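PDB 4O82: phosphoribosylaminoimidazole-succinocarboxamide synthase, which catalyses the ATP-dependent condensation of 5-amino-1-(5-phosphoribosyl)imidazole-4-carboxylate with L-aspartate to give the succinocarboxamide SAICAR, a step of de novo purine biosynthesis. Local coordinates for residues D84-E89 / F178-N183; E89-N94 / D173-F178; I116-Y121 / D128-Y133. All blocks are in the same frame, centred on the assembly; numbering follows the deposited sequence.

Contact 1 of 3, residues D84-E89 / F178-N183; sequences DMYPLE and FGKDKN. With CD (cadmium ion), chain F; ADP (adenosine-5'-diphosphate), chain J; AMP (adenosine monophosphate), chain I.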
loop_
_atom_site.group_PDB
_atom_site.type_symbol
_atom_site.label_atom_id
_atom_site.label_comp_id
_atom_site.label_asym_id
_atom_site.label_seq_id
_atom_site.Cartn_x
_atom_site.Cartn_y
_atom_site.Cartn_z
ATOM N N ASP A 84 -8.579 -9.631 26.794
ATOM C CA ASP A 84 -7.772 -10.757 27.224
ATOM C C ASP A 84 -6.583 -10.793 26.246
ATOM O O ASP A 84 -6.733 -11.236 25.099
ATOM C CB ASP A 84 -8.619 -12.032 27.125
ATOM C CG ASP A 84 -7.845 -13.280 27.472
ATOM O OD1 ASP A 84 -7.083 -13.253 28.466
ATOM O OD2 ASP A 84 -8.009 -14.290 26.752
HETATM N N MSE A 85 -5.431 -10.287 26.700
HETATM C CA MSE A 85 -4.281 -9.995 25.832
HETATM C C MSE A 85 -3.508 -11.206 25.423
HETATM O O MSE A 85 -3.243 -12.088 26.238
HETATM C CB MSE A 85 -3.252 -9.115 26.550
HETATM C CG MSE A 85 -3.748 -7.702 26.857
HETATM SE SE MSE A 85 -4.211 -6.708 25.218
HETATM C CE MSE A 85 -2.370 -6.447 24.573
ATOM N N TYR A 86 -3.078 -11.233 24.166
ATOM C CA TYR A 86 -2.073 -12.214 23.735
ATOM C C TYR A 86 -0.697 -11.868 24.284
ATOM O O TYR A 86 -0.327 -10.695 24.324
ATOM C CB TYR A 86 -2.040 -12.325 22.222
ATOM C CG TYR A 86 -3.256 -13.016 21.654
ATOM C CD1 TYR A 86 -3.368 -14.403 21.677
ATOM C CD2 TYR A 86 -4.280 -12.275 21.067
ATOM C CE1 TYR A 86 -4.477 -15.044 21.143
ATOM C CE2 TYR A 86 -5.384 -12.898 20.532
ATOM C CZ TYR A 86 -5.479 -14.280 20.573
ATOM O OH TYR A 86 -6.592 -14.866 20.033
ATOM N N PRO A 87 0.057 -12.884 24.753
ATOM C CA PRO A 87 1.352 -12.604 25.384
ATOM C C PRO A 87 2.449 -12.407 24.324
ATOM O O PRO A 87 3.513 -13.012 24.390
ATOM C CB PRO A 87 1.595 -13.840 26.254
ATOM C CG PRO A 87 0.825 -14.943 25.570
ATOM C CD PRO A 87 -0.355 -14.292 24.907
ATOM N N LEU A 88 2.154 -11.521 23.368
ATOM C CA LEU A 88 2.940 -11.327 22.162
ATOM C C LEU A 88 3.257 -9.862 21.869
ATOM O O LEU A 88 2.439 -8.969 22.130
ATOM C CB LEU A 88 2.185 -11.884 20.956
ATOM C CG LEU A 88 1.834 -13.378 20.866
ATOM C CD1 LEU A 88 0.958 -13.614 19.650
ATOM C CD2 LEU A 88 3.093 -14.252 20.820
ATOM N N GLU A 89 4.458 -9.644 21.342
ATOM C CA GLU A 89 4.771 -8.469 20.522
ATOM C C GLU A 89 4.796 -8.953 19.102
ATOM O O GLU A 89 5.534 -9.894 18.779
ATOM C CB GLU A 89 6.157 -7.922 20.816
ATOM C CG GLU A 89 6.358 -7.400 22.214
ATOM C CD GLU A 89 7.805 -7.028 22.464
ATOM O OE1 GLU A 89 8.676 -7.401 21.630
ATOM O OE2 GLU A 89 8.065 -6.370 23.496
ATOM N N PHE A 178 -2.152 -7.455 20.605
ATOM C CA PHE A 178 -3.499 -7.931 20.311
ATOM C C PHE A 178 -4.100 -8.625 21.524
ATOM O O PHE A 178 -3.380 -9.168 22.369
ATOM C CB PHE A 178 -3.468 -8.940 19.143
ATOM C CG PHE A 178 -3.139 -8.327 17.802
ATOM C CD1 PHE A 178 -4.150 -7.800 16.993
ATOM C CD2 PHE A 178 -1.816 -8.290 17.334
ATOM C CE1 PHE A 178 -3.861 -7.272 15.753
ATOM C CE2 PHE A 178 -1.521 -7.742 16.081
ATOM C CZ PHE A 178 -2.550 -7.230 15.295
ATOM N N GLY A 179 -5.421 -8.613 21.585
ATOM C CA GLY A 179 -6.171 -9.346 22.590
ATOM C C GLY A 179 -7.538 -9.832 22.103
ATOM O O GLY A 179 -7.959 -9.571 20.956
ATOM N N LYS A 180 -8.222 -10.564 22.980
ATOM C CA LYS A 180 -9.521 -11.141 22.660
ATOM C C LYS A 180 -10.591 -10.360 23.403
ATOM O O LYS A 180 -10.439 -10.093 24.594
ATOM C CB LYS A 180 -9.564 -12.625 23.059
ATOM C CG LYS A 180 -9.050 -13.582 21.999
ATOM C CD LYS A 180 -9.220 -15.041 22.419
ATOM C CE LYS A 180 -7.917 -15.683 22.908
ATOM N NZ LYS A 180 -7.626 -15.555 24.369
ATOM N N ASP A 181 -11.654 -9.967 22.709
ATOM C CA ASP A 181 -12.769 -9.283 23.383
ATOM C C ASP A 181 -13.785 -10.292 23.915
ATOM O O ASP A 181 -13.564 -11.492 23.813
ATOM C CB ASP A 181 -13.428 -8.228 22.474
ATOM C CG ASP A 181 -14.040 -8.817 21.207
ATOM O OD1 ASP A 181 -14.350 -8.011 20.298
ATOM O OD2 ASP A 181 -14.221 -10.054 21.107
ATOM N N LYS A 182 -14.893 -9.795 24.467
ATOM C CA LYS A 182 -15.984 -10.640 24.981
ATOM C C LYS A 182 -16.451 -11.708 23.981
ATOM O O LYS A 182 -16.629 -12.872 24.349
ATOM C CB LYS A 182 -17.178 -9.780 25.424
ATOM N N ASN A 183 -16.628 -11.309 22.723
ATOM C CA ASN A 183 -17.089 -12.217 21.671
ATOM C C ASN A 183 -16.027 -13.220 21.197
ATOM O O ASN A 183 -16.332 -14.145 20.431
ATOM C CB ASN A 183 -17.623 -11.414 20.477
ATOM C CG ASN A 183 -18.769 -10.500 20.855
ATOM O OD1 ASN A 183 -19.355 -10.627 21.927
ATOM N ND2 ASN A 183 -19.092 -9.567 19.969
HETATM CD CD CD F . 10.577 -6.292 21.756
HETATM P PB ADP J . 4.514 -2.320 29.971
HETATM O O1B ADP J . 4.848 -2.891 28.613
HETATM O O2B ADP J . 5.683 -2.228 30.935
HETATM O O3B ADP J . 3.234 -2.887 30.517
HETATM P PA ADP J . 2.913 0.017 29.233
HETATM O O1A ADP J . 2.982 1.370 29.898
HETATM O O2A ADP J . 2.931 -0.075 27.729
HETATM O O3A ADP J . 4.228 -0.732 29.802
HETATM O "O5'" ADP J . 1.624 -0.751 29.814
HETATM C "C5'" ADP J . 0.518 -1.166 29.014
HETATM C "C4'" ADP J . 0.130 -2.579 29.422
HETATM O "O4'" ADP J . -1.278 -2.811 29.282
HETATM C "C3'" ADP J . 0.800 -3.602 28.531
HETATM O "O3'" ADP J . 1.012 -4.744 29.354
HETATM C "C2'" ADP J . -0.248 -3.956 27.507
HETATM O "O2'" ADP J . -0.112 -5.279 27.004
HETATM C "C1'" ADP J . -1.517 -3.833 28.316
HETATM N N9 ADP J . -2.643 -3.435 27.455
HETATM C C8 ADP J . -2.607 -2.565 26.436
HETATM N N7 ADP J . -3.828 -2.437 25.882
HETATM C C5 ADP J . -4.672 -3.229 26.578
HETATM C C6 ADP J . -6.107 -3.588 26.540
HETATM N N6 ADP J . -6.930 -3.052 25.628
HETATM N N1 ADP J . -6.576 -4.480 27.441
HETATM C C2 ADP J . -5.789 -5.042 28.380
HETATM N N3 ADP J . -4.473 -4.764 28.466
HETATM C C4 ADP J . -3.876 -3.894 27.609
HETATM P P AMP I . 13.903 -4.125 17.263
HETATM O O1P AMP I . 13.500 -5.581 17.366
HETATM O O2P AMP I . 14.817 -3.782 16.109
HETATM O O3P AMP I . 14.420 -3.462 18.514
HETATM O "O5'" AMP I . 12.455 -3.379 17.111
HETATM C "C5'" AMP I . 11.546 -3.442 15.994
HETATM C "C4'" AMP I . 10.381 -2.448 16.137
HETATM O "O4'" AMP I . 9.489 -2.871 17.161
HETATM C "C3'" AMP I . 10.754 -1.013 16.522
HETATM O "O3'" AMP I . 9.827 -0.143 15.891
HETATM C "C2'" AMP I . 10.518 -0.914 18.008
HETATM O "O2'" AMP I . 10.192 0.419 18.437
HETATM C "C1'" AMP I . 9.356 -1.881 18.182
HETATM N N9 AMP I . 9.411 -2.546 19.497
HETATM C C8 AMP I . 9.953 -3.750 19.750
HETATM N N7 AMP I . 9.813 -4.073 21.061
HETATM C C5 AMP I . 9.182 -3.063 21.671
HETATM C C6 AMP I . 8.726 -2.751 23.043
HETATM N N6 AMP I . 8.937 -3.617 24.067
HETATM N N1 AMP I . 8.085 -1.566 23.231
HETATM C C2 AMP I . 7.859 -0.693 22.237
HETATM N N3 AMP I . 8.252 -0.917 20.970
HETATM C C4 AMP I . 8.902 -2.057 20.630
HETATM O O HOH W 1 -0.283 -9.200 22.093
#
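Asp84 and Lys180 form a hydrogen-bonded antiparallel pair, each amide reaching the other's carbonyl. Asp84 N meets Lys180 O at 2.9 Å in the carbonyl plane, whereas Lys180 N, 2.7 Å from Asp84 O, comes from above that carbonyl's plane. Further along, Tyr86 N donates to Phe178 O (2.8 Å). The same two residues, Asp84 and Lys180, are joined by a salt bridge. Their side chains run side by side, and the lysine, bent at its last two torsions, brings NZ to 2.7 Å from Asp84 OD2, on the anti side of the carboxylate. Between these pairings Met85 and Gly179 make a non-hydrogen-bonded pair with their CA atoms 3.8 Å apart. Beyond it, the strand 84-93 is interrupted by an inverse gamma turn centred on Pro87, where a water hydrogen-bonded to Tyr86 O and Leu88 O accepts from Phe178 N. This strand pair borders the bound ADP, consistent with the ATP site of this ligase. The Tyr86 ring crosses the Lys180 chain at about a right angle, its OH 3.3 Å from Lys180 CE and hydrogen-bonded to Glu145, while its CD2 packs on Phe178 CB. Selenomethionine Met85 points to the face opposite the one carrying Asp84 and Lys180; folded back at chi2 and chi3 (-61° and -72°), it lies against the adenine, with SE 3.7 Å from ADP C4 and CG 3.4 Å from ADP N3.

Contact 2 of 3, residues E89-N94 / D173-F178; sequences EVVVRN and DFKLEF. With CD (cadmium ion), chain F; AMP (adenosine monophosphate), chain I; ADP (adenosine-5'-diphosphate), chain J.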
loop_
_atom_site.group_PDB
_atom_site.type_symbol
_atom_site.label_atom_id
_atom_site.label_comp_id
_atom_site.label_asym_id
_atom_site.label_seq_id
_atom_site.Cartn_x
_atom_site.Cartn_y
_atom_site.Cartn_z
ATOM N N GLU A 89 4.458 -9.644 21.342
ATOM C CA GLU A 89 4.771 -8.469 20.522
ATOM C C GLU A 89 4.796 -8.953 19.102
ATOM O O GLU A 89 5.534 -9.894 18.779
ATOM C CB GLU A 89 6.157 -7.922 20.816
ATOM C CG GLU A 89 6.358 -7.400 22.214
ATOM C CD GLU A 89 7.805 -7.028 22.464
ATOM O OE1 GLU A 89 8.676 -7.401 21.630
ATOM O OE2 GLU A 89 8.065 -6.370 23.496
ATOM N N VAL A 90 3.983 -8.322 18.256
ATOM C CA VAL A 90 3.913 -8.674 16.847
ATOM C C VAL A 90 4.607 -7.558 16.083
ATOM O O VAL A 90 4.111 -6.423 16.013
ATOM C CB VAL A 90 2.457 -8.888 16.393
ATOM C CG1 VAL A 90 2.390 -9.215 14.912
ATOM C CG2 VAL A 90 1.783 -9.978 17.242
ATOM N N VAL A 91 5.772 -7.887 15.532
ATOM C CA VAL A 91 6.600 -6.912 14.856
ATOM C C VAL A 91 6.517 -7.054 13.344
ATOM O O VAL A 91 6.683 -8.144 12.814
ATOM C CB VAL A 91 8.072 -6.938 15.377
ATOM C CG1 VAL A 91 8.937 -5.927 14.639
ATOM C CG2 VAL A 91 8.119 -6.631 16.885
ATOM N N VAL A 92 6.229 -5.946 12.657
ATOM C CA VAL A 92 6.231 -5.904 11.204
ATOM C C VAL A 92 7.322 -4.955 10.725
ATOM O O VAL A 92 7.457 -3.843 11.254
ATOM C CB VAL A 92 4.891 -5.421 10.594
ATOM C CG1 VAL A 92 4.931 -5.587 9.074
ATOM C CG2 VAL A 92 3.707 -6.165 11.186
ATOM N N ARG A 93 8.056 -5.395 9.692
ATOM C CA ARG A 93 9.272 -4.744 9.251
ATOM C C ARG A 93 9.273 -4.597 7.736
ATOM O O ARG A 93 9.139 -5.583 7.005
ATOM C CB ARG A 93 10.528 -5.509 9.735
ATOM C CG ARG A 93 10.401 -6.034 11.163
ATOM C CD ARG A 93 11.649 -6.737 11.678
ATOM N NE ARG A 93 12.617 -5.758 12.118
ATOM C CZ ARG A 93 13.136 -5.669 13.340
ATOM N NH1 ARG A 93 12.837 -6.536 14.286
ATOM N NH2 ARG A 93 13.992 -4.706 13.604
ATOM N N ASN A 94 9.465 -3.347 7.290
ATOM C CA ASN A 94 9.547 -2.981 5.880
ATOM C C ASN A 94 10.954 -2.613 5.415
ATOM O O ASN A 94 11.294 -2.795 4.261
ATOM C CB ASN A 94 8.633 -1.793 5.626
ATOM C CG ASN A 94 7.192 -2.122 5.884
ATOM O OD1 ASN A 94 6.664 -3.021 5.264
ATOM N ND2 ASN A 94 6.560 -1.404 6.807
ATOM N N ASP A 173 9.718 -0.110 10.755
ATOM C CA ASP A 173 9.194 -1.279 11.445
ATOM C C ASP A 173 8.323 -0.749 12.575
ATOM O O ASP A 173 8.306 0.479 12.826
ATOM C CB ASP A 173 10.314 -2.206 11.959
ATOM C CG ASP A 173 11.357 -1.470 12.785
ATOM O OD1 ASP A 173 10.986 -0.731 13.709
ATOM O OD2 ASP A 173 12.553 -1.611 12.505
ATOM N N PHE A 174 7.588 -1.653 13.223
ATOM C CA PHE A 174 6.743 -1.302 14.350
ATOM C C PHE A 174 6.255 -2.540 15.103
ATOM O O PHE A 174 6.311 -3.639 14.568
ATOM C CB PHE A 174 5.579 -0.381 13.921
ATOM C CG PHE A 174 4.567 -1.024 13.027
ATOM C CD1 PHE A 174 3.305 -1.326 13.505
ATOM C CD2 PHE A 174 4.864 -1.309 11.702
ATOM C CE1 PHE A 174 2.350 -1.919 12.681
ATOM C CE2 PHE A 174 3.924 -1.916 10.892
ATOM C CZ PHE A 174 2.666 -2.227 11.379
ATOM N N LYS A 175 5.807 -2.347 16.347
ATOM C CA LYS A 175 5.355 -3.441 17.208
ATOM C C LYS A 175 3.874 -3.261 17.522
ATOM O O LYS A 175 3.445 -2.179 17.829
ATOM C CB LYS A 175 6.130 -3.496 18.534
ATOM C CG LYS A 175 5.566 -4.505 19.544
ATOM C CD LYS A 175 5.510 -4.046 21.004
ATOM C CE LYS A 175 4.947 -2.654 21.248
ATOM N NZ LYS A 175 4.006 -2.639 22.392
ATOM N N LEU A 176 3.115 -4.344 17.447
ATOM C CA LEU A 176 1.699 -4.305 17.806
ATOM C C LEU A 176 1.423 -5.341 18.872
ATOM O O LEU A 176 2.197 -6.293 19.056
ATOM C CB LEU A 176 0.806 -4.581 16.590
ATOM C CG LEU A 176 0.862 -3.708 15.339
ATOM C CD1 LEU A 176 0.094 -4.399 14.218
ATOM C CD2 LEU A 176 0.316 -2.300 15.619
ATOM N N GLU A 177 0.326 -5.124 19.581
ATOM C CA GLU A 177 -0.190 -6.057 20.543
ATOM C C GLU A 177 -1.676 -6.256 20.246
ATOM O O GLU A 177 -2.336 -5.350 19.709
ATOM C CB GLU A 177 0.039 -5.547 21.976
ATOM C CG GLU A 177 1.496 -5.140 22.211
ATOM C CD GLU A 177 1.870 -4.939 23.669
ATOM O OE1 GLU A 177 1.051 -5.207 24.583
ATOM O OE2 GLU A 177 3.014 -4.508 23.899
ATOM N N PHE A 178 -2.152 -7.455 20.605
ATOM C CA PHE A 178 -3.499 -7.931 20.311
ATOM C C PHE A 178 -4.100 -8.625 21.524
ATOM O O PHE A 178 -3.380 -9.168 22.369
ATOM C CB PHE A 178 -3.468 -8.940 19.143
ATOM C CG PHE A 178 -3.139 -8.327 17.802
ATOM C CD1 PHE A 178 -4.150 -7.800 16.993
ATOM C CD2 PHE A 178 -1.816 -8.290 17.334
ATOM C CE1 PHE A 178 -3.861 -7.272 15.753
ATOM C CE2 PHE A 178 -1.521 -7.742 16.081
ATOM C CZ PHE A 178 -2.550 -7.230 15.295
HETATM CD CD CD F . 10.577 -6.292 21.756
HETATM P P AMP I . 13.903 -4.125 17.263
HETATM O O1P AMP I . 13.500 -5.581 17.366
HETATM O O2P AMP I . 14.817 -3.782 16.109
HETATM O O3P AMP I . 14.420 -3.462 18.514
HETATM O "O5'" AMP I . 12.455 -3.379 17.111
HETATM C "C5'" AMP I . 11.546 -3.442 15.994
HETATM C "C4'" AMP I . 10.381 -2.448 16.137
HETATM O "O4'" AMP I . 9.489 -2.871 17.161
HETATM C "C3'" AMP I . 10.754 -1.013 16.522
HETATM O "O3'" AMP I . 9.827 -0.143 15.891
HETATM C "C2'" AMP I . 10.518 -0.914 18.008
HETATM O "O2'" AMP I . 10.192 0.419 18.437
HETATM C "C1'" AMP I . 9.356 -1.881 18.182
HETATM N N9 AMP I . 9.411 -2.546 19.497
HETATM C C8 AMP I . 9.953 -3.750 19.750
HETATM N N7 AMP I . 9.813 -4.073 21.061
HETATM C C5 AMP I . 9.182 -3.063 21.671
HETATM C C6 AMP I . 8.726 -2.751 23.043
HETATM N N6 AMP I . 8.937 -3.617 24.067
HETATM N N1 AMP I . 8.085 -1.566 23.231
HETATM C C2 AMP I . 7.859 -0.693 22.237
HETATM N N3 AMP I . 8.252 -0.917 20.970
HETATM C C4 AMP I . 8.902 -2.057 20.630
HETATM P PB ADP J . 4.514 -2.320 29.971
HETATM O O1B ADP J . 4.848 -2.891 28.613
HETATM O O2B ADP J . 5.683 -2.228 30.935
HETATM O O3B ADP J . 3.234 -2.887 30.517
HETATM P PA ADP J . 2.913 0.017 29.233
HETATM O O1A ADP J . 2.982 1.370 29.898
HETATM O O2A ADP J . 2.931 -0.075 27.729
HETATM O O3A ADP J . 4.228 -0.732 29.802
HETATM O "O5'" ADP J . 1.624 -0.751 29.814
HETATM C "C5'" ADP J . 0.518 -1.166 29.014
HETATM C "C4'" ADP J . 0.130 -2.579 29.422
HETATM O "O4'" ADP J . -1.278 -2.811 29.282
HETATM C "C3'" ADP J . 0.800 -3.602 28.531
HETATM O "O3'" ADP J . 1.012 -4.744 29.354
HETATM C "C2'" ADP J . -0.248 -3.956 27.507
HETATM O "O2'" ADP J . -0.112 -5.279 27.004
HETATM C "C1'" ADP J . -1.517 -3.833 28.316
HETATM N N9 ADP J . -2.643 -3.435 27.455
HETATM C C8 ADP J . -2.607 -2.565 26.436
HETATM N N7 ADP J . -3.828 -2.437 25.882
HETATM C C5 ADP J . -4.672 -3.229 26.578
HETATM C C6 ADP J . -6.107 -3.588 26.540
HETATM N N6 ADP J . -6.930 -3.052 25.628
HETATM N N1 ADP J . -6.576 -4.480 27.441
HETATM C C2 ADP J . -5.789 -5.042 28.380
HETATM N N3 ADP J . -4.473 -4.764 28.466
HETATM C C4 ADP J . -3.876 -3.894 27.609
HETATM O O HOH W 2 13.316 -3.527 10.711
#
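Strands 89-93 and 173-176 run antiparallel at 159°, their axes 4.5 Å apart at closest, with Val90-Leu176 and Val92-Phe174 as hydrogen-bonded pairs. Each pair is closed by two amide-to-carbonyl bonds, among them Val90 N to Leu176 O (2.8 Å). The face carrying Val90, Val92, Phe174 and Leu176 is apolar and looks to helix 143-165. There Phe174, its CG wedged between backbone N and carbonyl carbon (chi1 67°), lies beside Val92 and brings CE2 to 3.6 Å from Val92 CB; Val90 CG2 meets the edge of the Phe178 ring.

The opposite face receives AMP. Arg93 and Asp173 lie side by side with guanidinium and carboxylate planes 72° apart, in a long salt bridge from NH2 to OD2 (3.6 Å). A water supplements it, accepting from Arg93 NE and donating to Asp173 OD2. The guanidinium is further fixed by Glu118 and by the AMP phosphate: Arg93 NH2 is 2.8 Å from AMP O2P, and NH1 makes a longer bond to O1P. Lys175 packs its bent chain against both Glu89 and AMP, CD at 3.7 Å from Glu89 CG and CB at 3.5 Å from AMP N9. Its NZ then bridges to Glu177 OE2 (2.6 Å), while Glu177 OE1 accepts from the ADP ribose O2'. Glu89 OE1 and AMP N7 both bind one cadmium ion. This face of the antiparallel sheet thus lines the site where AMP is bound, from Arg93 to Glu89, and reaches the ADP ribose at Glu177; it is probably part of the active site.

Contact 3 of 3, residues I116-Y121 / D128-Y133; sequences IVELYY and DPMINY. With CD (cadmium ion), chain D.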
loop_
_atom_site.group_PDB
_atom_site.type_symbol
_atom_site.label_atom_id
_atom_site.label_comp_id
_atom_site.label_asym_id
_atom_site.label_seq_id
_atom_site.Cartn_x
_atom_site.Cartn_y
_atom_site.Cartn_z
ATOM N N ILE A 116 8.094 -8.273 6.725
ATOM C CA ILE A 116 8.455 -9.391 7.604
ATOM C C ILE A 116 7.632 -9.267 8.889
ATOM O O ILE A 116 7.508 -8.166 9.430
ATOM C CB ILE A 116 9.973 -9.375 7.928
ATOM C CG1 ILE A 116 10.792 -9.736 6.663
ATOM C CG2 ILE A 116 10.313 -10.327 9.088
ATOM C CD1 ILE A 116 12.301 -9.818 6.885
ATOM N N VAL A 117 7.026 -10.367 9.339
ATOM C CA VAL A 117 6.314 -10.410 10.624
ATOM C C VAL A 117 7.127 -11.294 11.564
ATOM O O VAL A 117 7.385 -12.467 11.264
ATOM C CB VAL A 117 4.899 -11.034 10.533
ATOM C CG1 VAL A 117 4.181 -10.900 11.876
ATOM C CG2 VAL A 117 4.071 -10.409 9.423
ATOM N N GLU A 118 7.552 -10.726 12.683
ATOM C CA GLU A 118 8.163 -11.509 13.750
ATOM C C GLU A 118 7.273 -11.500 14.979
ATOM O O GLU A 118 6.624 -10.486 15.287
ATOM C CB GLU A 118 9.535 -10.956 14.115
ATOM C CG GLU A 118 10.482 -10.816 12.935
ATOM C CD GLU A 118 11.666 -9.910 13.245
ATOM O OE1 GLU A 118 11.574 -9.037 14.167
ATOM O OE2 GLU A 118 12.681 -10.050 12.536
ATOM N N LEU A 119 7.272 -12.637 15.678
ATOM C CA LEU A 119 6.573 -12.821 16.942
ATOM C C LEU A 119 7.599 -12.904 18.041
ATOM O O LEU A 119 8.609 -13.591 17.901
ATOM C CB LEU A 119 5.782 -14.120 16.954
ATOM C CG LEU A 119 4.829 -14.406 15.808
ATOM C CD1 LEU A 119 4.328 -15.817 15.943
ATOM C CD2 LEU A 119 3.671 -13.416 15.836
ATOM N N TYR A 120 7.317 -12.209 19.136
ATOM C CA TYR A 120 8.142 -12.242 20.305
ATOM C C TYR A 120 7.268 -12.572 21.479
ATOM O O TYR A 120 6.125 -12.093 21.565
ATOM C CB TYR A 120 8.770 -10.884 20.552
ATOM C CG TYR A 120 9.790 -10.505 19.533
ATOM C CD1 TYR A 120 11.140 -10.732 19.768
ATOM C CD2 TYR A 120 9.398 -9.928 18.308
ATOM C CE1 TYR A 120 12.093 -10.376 18.813
ATOM C CE2 TYR A 120 10.338 -9.579 17.350
ATOM C CZ TYR A 120 11.677 -9.788 17.618
ATOM O OH TYR A 120 12.590 -9.477 16.673
ATOM N N TYR A 121 7.820 -13.360 22.399
ATOM C CA TYR A 121 7.140 -13.706 23.638
ATOM C C TYR A 121 7.253 -12.542 24.639
ATOM O O TYR A 121 8.347 -12.134 25.031
ATOM C CB TYR A 121 7.703 -15.014 24.201
ATOM C CG TYR A 121 7.204 -15.416 25.572
ATOM C CD1 TYR A 121 5.875 -15.192 25.970
ATOM C CD2 TYR A 121 8.055 -16.062 26.459
ATOM C CE1 TYR A 121 5.430 -15.575 27.225
ATOM C CE2 TYR A 121 7.618 -16.455 27.707
ATOM C CZ TYR A 121 6.309 -16.214 28.083
ATOM O OH TYR A 121 5.895 -16.607 29.325
ATOM N N ASP A 128 11.956 -10.629 26.230
ATOM C CA ASP A 128 11.130 -10.709 24.982
ATOM C C ASP A 128 11.768 -11.487 23.828
ATOM O O ASP A 128 12.094 -10.919 22.801
ATOM C CB ASP A 128 10.732 -9.306 24.482
ATOM C CG ASP A 128 9.964 -8.505 25.524
ATOM O OD1 ASP A 128 9.099 -9.080 26.228
ATOM O OD2 ASP A 128 10.240 -7.294 25.664
ATOM N N PRO A 129 11.946 -12.806 23.992
ATOM C CA PRO A 129 12.635 -13.582 22.951
ATOM C C PRO A 129 11.759 -13.780 21.716
ATOM O O PRO A 129 10.535 -13.749 21.832
ATOM C CB PRO A 129 12.894 -14.926 23.640
ATOM C CG PRO A 129 11.815 -15.021 24.661
ATOM C CD PRO A 129 11.598 -13.633 25.161
HETATM N N MSE A 130 12.389 -13.955 20.549
HETATM C CA MSE A 130 11.643 -14.287 19.343
HETATM C C MSE A 130 11.160 -15.719 19.419
HETATM O O MSE A 130 11.865 -16.604 19.894
HETATM C CB MSE A 130 12.467 -14.181 18.069
HETATM C CG MSE A 130 11.541 -13.807 16.927
HETATM SE SE MSE A 130 12.569 -13.507 15.275
HETATM C CE MSE A 130 12.912 -15.405 14.904
ATOM N N ILE A 131 9.943 -15.933 18.939
ATOM C CA ILE A 131 9.358 -17.257 18.883
ATOM C C ILE A 131 8.774 -17.529 17.505
ATOM O O ILE A 131 8.529 -16.598 16.732
ATOM C CB ILE A 131 8.271 -17.465 19.972
ATOM C CG1 ILE A 131 7.080 -16.489 19.796
ATOM C CG2 ILE A 131 8.877 -17.416 21.380
ATOM C CD1 ILE A 131 5.807 -16.939 20.518
ATOM N N ASN A 132 8.546 -18.808 17.206
ATOM C CA ASN A 132 7.837 -19.197 15.993
ATOM C C ASN A 132 6.453 -19.771 16.304
ATOM O O ASN A 132 5.992 -19.691 17.441
ATOM C CB ASN A 132 8.676 -20.161 15.129
ATOM C CG ASN A 132 8.952 -21.477 15.819
ATOM O OD1 ASN A 132 8.084 -22.000 16.526
ATOM N ND2 ASN A 132 10.172 -22.015 15.647
ATOM N N TYR A 133 5.796 -20.363 15.308
ATOM C CA TYR A 133 4.450 -20.896 15.495
ATOM C C TYR A 133 4.384 -22.095 16.453
ATOM O O TYR A 133 3.379 -22.280 17.148
ATOM C CB TYR A 133 3.791 -21.262 14.149
ATOM C CG TYR A 133 3.767 -20.182 13.072
ATOM C CD1 TYR A 133 3.853 -18.813 13.388
ATOM C CD2 TYR A 133 3.628 -20.535 11.729
ATOM C CE1 TYR A 133 3.830 -17.833 12.383
ATOM C CE2 TYR A 133 3.607 -19.570 10.738
ATOM C CZ TYR A 133 3.697 -18.218 11.076
ATOM O OH TYR A 133 3.686 -17.271 10.082
HETATM CD CD CD D . 8.755 -6.447 27.093
HETATM O O HOH W 3 8.265 -14.980 14.581
#
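Leu119, Tyr121 and Met130 carry most of this beta hairpin, in which the short, irregular strand 130-131 folds back on the end of strand 111-121. Leu119 is buried most. Its carbonyl O accepts from Ile131 N (2.9 Å), the donor tilted 34° from the carbonyl plane, and its CB lies against Ile131 CG1. The reverse bond is replaced by a water that accepts from Leu119 N and donates to Ile131 O. At its far end Leu119 crosses Tyr133 at about a right angle, CD1 meeting the ring edge 4.0 Å from Tyr133 CD1, where helix 133-138 begins behind the N-cap Asn132.

Tyr121 is gripped through its backbone: its N lies 2.8 Å from Pro129 O, nearly along the C=O axis. With the ring turned away from the partner strand (CG anti to the backbone N, chi1 173°), the packing falls mainly to CB, 3.9 Å from Ile131 CG2, while Pro129 CG sits at the ring edge.

Selenomethionine Met130 covers the other face of the hairpin. Its CG stands over one face of the Tyr120 ring, 4.1 Å from the centroid, a CH-pi contact; SE lies obliquely beyond it in a Met-aromatic contact and also reaches Glu118 CB. The same ring is steered by its hydroxyl, which donates to Glu118 OE1 (2.7 Å) from above the carboxylate plane; that oxygen also pairs with Arg93. At the turn end, Asp128 OD1 accepts from Asn123 N, and both carboxylate oxygens of Asp128 bind a cadmium ion, OD2 at 2.2 Å and OD1 at 2.8 Å.

How the contacts relate
From the N terminus, strand 84-93 supplies the first segments of contacts 1 and 2, meeting at Glu89. The chain then continues to strand 111-121, which lies along the opposite edge of 84-93, and contact 3 closes a hairpin there whose connection is only six residues long. After helix 143-165, strand 169-180 returns antiparallel to 84-93 and closes contact 2, then contact 1, the two sharing Phe178. Contact 3 is therefore nested inside contact 2, and contact 2 inside contact 1. Together they join 130-131, 111-121, 84-93 and 169-180 into one antiparallel sheet, with backbone pairing of Glu89 with Tyr120 and Val91 with Glu118 linking contact 3 to the other two.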